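Local coordinates for peptidoglycan-recognition protein-SD (Drosophila melanogaster, PDB 2RKQ), which binds bacterial peptidoglycan as a secreted recognition protein of fly innate immunity and activates the Toll pathway in response to Gram-positive bacteria, at residues A130-V133 and E134-L138; Y155-I158 and Q159-P162. One frame throughout, in Å; residues are numbered along the deposited sequence.

In the fold
Interaction 1 and interaction 2 are two local turns that follow one another along the chain. The first leads into edge strand 136-140 of the mixed sheet. The second ends helix 152-158. Their centres lie about 16 Å apart, and about 14 Å and 15 Å from the centre of the chain. They touch through Leu138, whose CD2 is 3.6 Å from CB of Trp161 and 3.7 Å from the backbone O of Ile158. Helix 113-128 joins them further, since Leu123 meets Leu132, Tyr136 and Trp161. Both contacts are made by protein side chains and backbone, with two waters at interaction 2. Both belong to the framework of the amidase-like PGRP fold.

Interaction 1: residues A130-V133 and E134-L138; sequences AQLV and EGYKL
A tight corner joins the short strand 132-133 to edge strand 136-140 in this amidase-like PGRP domain, and Leu132 and Tyr136 pack across it. Gly135 is the centre of an inverse gamma turn at the bend. The turn is marked by a weak bond from Tyr136 N to Glu134 O, 3.0 Å long. Side chains also meet across the corner. The CD2 methyl of Leu132 sits over one face of the Tyr136 ring as a CH-pi contact, 3.7 Å from the ring centroid and 14° off the normal. It lies a little toward the rim, and its closest ring atom is CD2 of Tyr136. The other branch, CD1 of Leu132, lies beside Tyr136 CB, at 3.7 Å. The tyrosine CG lies between its own backbone N and carbonyl carbon (chi1 61°), which brings the ring back beside the preceding strand. Val133 O approaches the same ring differently. It lies in the ring plane at the edge, 3.2 Å from Tyr136 CD2. The ring is thus met by a methyl over a face and by a carbonyl oxygen at its rim. Val133 adds CG2, which rests 3.8 Å from Tyr136 CB and leans on the tyrosine backbone. Glu134 extends away from the corner with its carboxylate outward. Just upstream, Ala130 has positive phi and is the C-prime residue of the Schellman motif that ends helix 113-128. That helix also touches the pair, with Leu123 against both Leu132 and Tyr136 and Val127 against the tyrosine. Strand 26-33 borders the corner as well. Leu26 bonds by its backbone to Gln131 and Val133, and the backbone of Lys137 hydrogen-bonds with Pro27 and Ala29 of the same strand.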
loop_
_atom_site.group_PDB
_atom_site.type_symbol
_atom_site.label_atom_id
_atom_site.label_comp_id
_atom_site.label_asym_id
_atom_site.label_seq_id
_atom_site.Cartn_x
_atom_site.Cartn_y
_atom_site.Cartn_z
ATOM N N ALA A 130 3.488 3.030 16.096
ATOM C CA ALA A 130 3.185 1.658 16.544
ATOM C C ALA A 130 2.232 0.914 15.605
ATOM O O ALA A 130 1.494 0.033 16.036
ATOM C CB ALA A 130 2.617 1.655 17.976
ATOM N N GLN A 131 2.233 1.293 14.323
ATOM C CA GLN A 131 1.447 0.558 13.327
ATOM C C GLN A 131 2.273 -0.595 12.781
ATOM O O GLN A 131 1.736 -1.624 12.368
ATOM C CB GLN A 131 1.018 1.476 12.179
ATOM C CG GLN A 131 0.077 2.573 12.625
ATOM C CD GLN A 131 -0.267 3.549 11.536
ATOM O OE1 GLN A 131 -1.006 4.512 11.775
ATOM N NE2 GLN A 131 0.261 3.327 10.340
ATOM N N LEU A 132 3.591 -0.403 12.809
ATOM C CA LEU A 132 4.545 -1.337 12.249
ATOM C C LEU A 132 5.647 -1.544 13.277
ATOM O O LEU A 132 6.092 -0.586 13.899
ATOM C CB LEU A 132 5.113 -0.717 10.971
ATOM C CG LEU A 132 6.059 -1.536 10.092
ATOM C CD1 LEU A 132 5.428 -2.818 9.528
ATOM C CD2 LEU A 132 6.571 -0.645 8.960
ATOM N N VAL A 133 6.065 -2.790 13.485
ATOM C CA VAL A 133 7.133 -3.035 14.436
ATOM C C VAL A 133 8.428 -2.422 13.936
ATOM O O VAL A 133 8.617 -2.252 12.721
ATOM C CB VAL A 133 7.380 -4.537 14.692
ATOM C CG1 VAL A 133 6.114 -5.225 15.180
ATOM C CG2 VAL A 133 7.896 -5.218 13.469
ATOM N N GLU A 134 9.324 -2.081 14.858
ATOM C CA GLU A 134 10.588 -1.514 14.444
ATOM C C GLU A 134 11.403 -2.513 13.623
ATOM O O GLU A 134 11.946 -2.162 12.571
ATOM C CB GLU A 134 11.387 -1.023 15.650
ATOM C CG GLU A 134 12.650 -0.265 15.241
ATOM C CD GLU A 134 13.575 0.033 16.397
ATOM O OE1 GLU A 134 13.709 -0.823 17.290
ATOM O OE2 GLU A 134 14.184 1.125 16.357
ATOM N N GLY A 135 11.471 -3.764 14.094
ATOM C CA GLY A 135 12.217 -4.807 13.387
ATOM C C GLY A 135 11.339 -5.456 12.341
ATOM O O GLY A 135 11.158 -6.673 12.352
ATOM N N TYR A 136 10.759 -4.645 11.460
ATOM C CA TYR A 136 9.801 -5.188 10.485
ATOM C C TYR A 136 10.478 -5.930 9.357
ATOM O O TYR A 136 11.672 -5.757 9.110
ATOM C CB TYR A 136 8.860 -4.100 9.941
ATOM C CG TYR A 136 9.508 -2.946 9.199
ATOM C CD1 TYR A 136 9.644 -2.976 7.802
ATOM C CD2 TYR A 136 9.903 -1.798 9.871
ATOM C CE1 TYR A 136 10.200 -1.921 7.110
ATOM C CE2 TYR A 136 10.453 -0.702 9.177
ATOM C CZ TYR A 136 10.599 -0.784 7.796
ATOM O OH TYR A 136 11.138 0.280 7.097
ATOM N N LYS A 137 9.718 -6.805 8.710
ATOM C CA LYS A 137 10.151 -7.386 7.450
ATOM C C LYS A 137 9.516 -6.590 6.345
ATOM O O LYS A 137 8.295 -6.426 6.326
ATOM C CB LYS A 137 9.678 -8.834 7.339
ATOM C CG LYS A 137 10.153 -9.727 8.469
ATOM C CD LYS A 137 11.671 -9.745 8.577
ATOM C CE LYS A 137 12.070 -10.760 9.657
ATOM N NZ LYS A 137 13.503 -10.626 10.067
ATOM N N LEU A 138 10.341 -6.077 5.434
ATOM C CA LEU A 138 9.826 -5.395 4.267
ATOM C C LEU A 138 9.816 -6.373 3.112
ATOM O O LEU A 138 10.850 -6.984 2.799
ATOM C CB LEU A 138 10.697 -4.190 3.919
ATOM C CG LEU A 138 10.290 -3.409 2.675
ATOM C CD1 LEU A 138 9.063 -2.567 2.942
ATOM C CD2 LEU A 138 11.468 -2.543 2.261
#

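Interaction 2: residues Y155-I158 and Q159-P162; sequences YALI and QQWP
Helix 152-158 ends in a type I beta turn from Ile158 to Trp161, and Gln159, Ile158 and Leu157 have the most surface buried there. Gln159 N closes the last helical turn with a bond to Tyr155 O, 3.0 Å long. Its side chain then folds back over the Tyr155 ring. CG of Gln159 stands over one face, 4.0 Å from the centroid. The amide beyond it stacks on the ring with the planes 24° apart, its CD lying 3.4 Å from Tyr155 CE1. The glutamine CG is anti to its own carbonyl carbon (chi1 -71°) and the chain runs on extended, which carries the amide toward the phenol end. Trp161 N to Ile158 O closes the beta turn. One residue earlier, Gln160 N bonds to Leu157 O.

Ile158 packs against one face of the Trp161 indole. Its CA lies over the five-membered ring, 3.8 Å from that centroid and 7° off the normal. Its CG2 methyl reaches the six-membered ring, 4.0 Å from Trp161 CH2. Ala119, Lys120 and Leu123 of helix 113-128 also touch the indole, which thereby joins the helix end to that long helix. An alanine in place of Trp161 would probably leave the Ile158 methyl without its aromatic cover and open a gap toward Leu123. Trp164 adds to the packing beside Ile158 and Gln159.

The side chain of Leu157 touches Ala110 and Leu116. Its carbonyl oxygen carries a second bond: one water donates to Leu157 O at 2.8 Å and accepts from Gln160 NE2 at 2.6 Å.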
loop_
_atom_site.group_PDB
_atom_site.type_symbol
_atom_site.label_atom_id
_atom_site.label_comp_id
_atom_site.label_asym_id
_atom_site.label_seq_id
_atom_site.Cartn_x
_atom_site.Cartn_y
_atom_site.Cartn_z
ATOM N N TYR A 155 10.273 -3.136 -7.431
ATOM C CA TYR A 155 10.797 -4.230 -6.612
ATOM C C TYR A 155 12.305 -4.123 -6.426
ATOM O O TYR A 155 12.799 -4.271 -5.313
ATOM C CB TYR A 155 10.435 -5.584 -7.206
ATOM C CG TYR A 155 10.825 -6.743 -6.325
ATOM C CD1 TYR A 155 11.806 -7.645 -6.738
ATOM C CD2 TYR A 155 10.244 -6.918 -5.066
ATOM C CE1 TYR A 155 12.172 -8.717 -5.934
ATOM C CE2 TYR A 155 10.601 -7.991 -4.257
ATOM C CZ TYR A 155 11.570 -8.875 -4.703
ATOM O OH TYR A 155 11.930 -9.939 -3.903
ATOM N N ALA A 156 13.019 -3.784 -7.494
ATOM C CA ALA A 156 14.485 -3.649 -7.409
ATOM C C ALA A 156 14.899 -2.580 -6.406
ATOM O O ALA A 156 15.922 -2.709 -5.712
ATOM C CB ALA A 156 15.049 -3.321 -8.755
ATOM N N LEU A 157 14.103 -1.517 -6.335
ATOM C CA LEU A 157 14.373 -0.435 -5.405
ATOM C C LEU A 157 14.110 -0.870 -3.964
ATOM O O LEU A 157 14.962 -0.666 -3.082
ATOM C CB LEU A 157 13.542 0.807 -5.758
ATOM C CG LEU A 157 13.880 1.522 -7.064
ATOM C CD1 LEU A 157 12.879 2.663 -7.272
ATOM C CD2 LEU A 157 15.328 2.046 -7.040
ATOM N N ILE A 158 12.944 -1.476 -3.723
ATOM C CA ILE A 158 12.595 -1.825 -2.344
ATOM C C ILE A 158 13.545 -2.885 -1.784
ATOM O O ILE A 158 13.803 -2.912 -0.587
ATOM C CB ILE A 158 11.097 -2.216 -2.152
ATOM C CG1 ILE A 158 10.762 -3.539 -2.816
ATOM C CG2 ILE A 158 10.194 -1.118 -2.662
ATOM C CD1 ILE A 158 10.497 -4.652 -1.856
ATOM N N GLN A 159 14.094 -3.740 -2.648
ATOM C CA GLN A 159 15.071 -4.721 -2.155
ATOM C C GLN A 159 16.279 -4.046 -1.534
ATOM O O GLN A 159 17.039 -4.679 -0.795
ATOM C CB GLN A 159 15.565 -5.613 -3.287
ATOM C CG GLN A 159 14.549 -6.605 -3.800
ATOM C CD GLN A 159 15.152 -7.517 -4.825
ATOM O OE1 GLN A 159 15.327 -8.718 -4.583
ATOM N NE2 GLN A 159 15.506 -6.960 -5.962
ATOM N N GLN A 160 16.500 -2.783 -1.880
ATOM C CA GLN A 160 17.636 -2.050 -1.336
ATOM C C GLN A 160 17.328 -1.312 -0.040
ATOM O O GLN A 160 18.245 -0.779 0.605
ATOM C CB GLN A 160 18.179 -1.017 -2.333
ATOM C CG GLN A 160 18.477 -1.576 -3.705
ATOM C CD GLN A 160 18.792 -0.500 -4.755
ATOM O OE1 GLN A 160 19.457 -0.783 -5.755
ATOM N NE2 GLN A 160 18.310 0.723 -4.543
ATOM N N TRP A 161 16.049 -1.238 0.315
ATOM C CA TRP A 161 15.629 -0.507 1.495
ATOM C C TRP A 161 15.928 -1.267 2.777
ATOM O O TRP A 161 16.020 -2.501 2.776
ATOM C CB TRP A 161 14.122 -0.244 1.441
ATOM C CG TRP A 161 13.689 0.693 0.363
ATOM C CD1 TRP A 161 14.453 1.228 -0.640
ATOM C CD2 TRP A 161 12.356 1.153 0.150
ATOM N NE1 TRP A 161 13.669 2.027 -1.451
ATOM C CE2 TRP A 161 12.378 1.988 -0.994
ATOM C CE3 TRP A 161 11.140 0.944 0.819
ATOM C CZ2 TRP A 161 11.227 2.616 -1.482
ATOM C CZ3 TRP A 161 9.991 1.570 0.333
ATOM C CH2 TRP A 161 10.049 2.390 -0.811
ATOM N N PRO A 162 16.043 -0.531 3.895
ATOM C CA PRO A 162 16.225 -1.180 5.178
ATOM C C PRO A 162 15.127 -2.197 5.449
ATOM O O PRO A 162 13.950 -1.976 5.118
ATOM C CB PRO A 162 16.145 -0.027 6.176
ATOM C CG PRO A 162 16.504 1.199 5.387
ATOM C CD PRO A 162 16.019 0.940 3.998
HETATM O O HOH W 1 13.610 -11.736 -4.585
HETATM O O HOH W 2 16.237 1.778 -3.388
#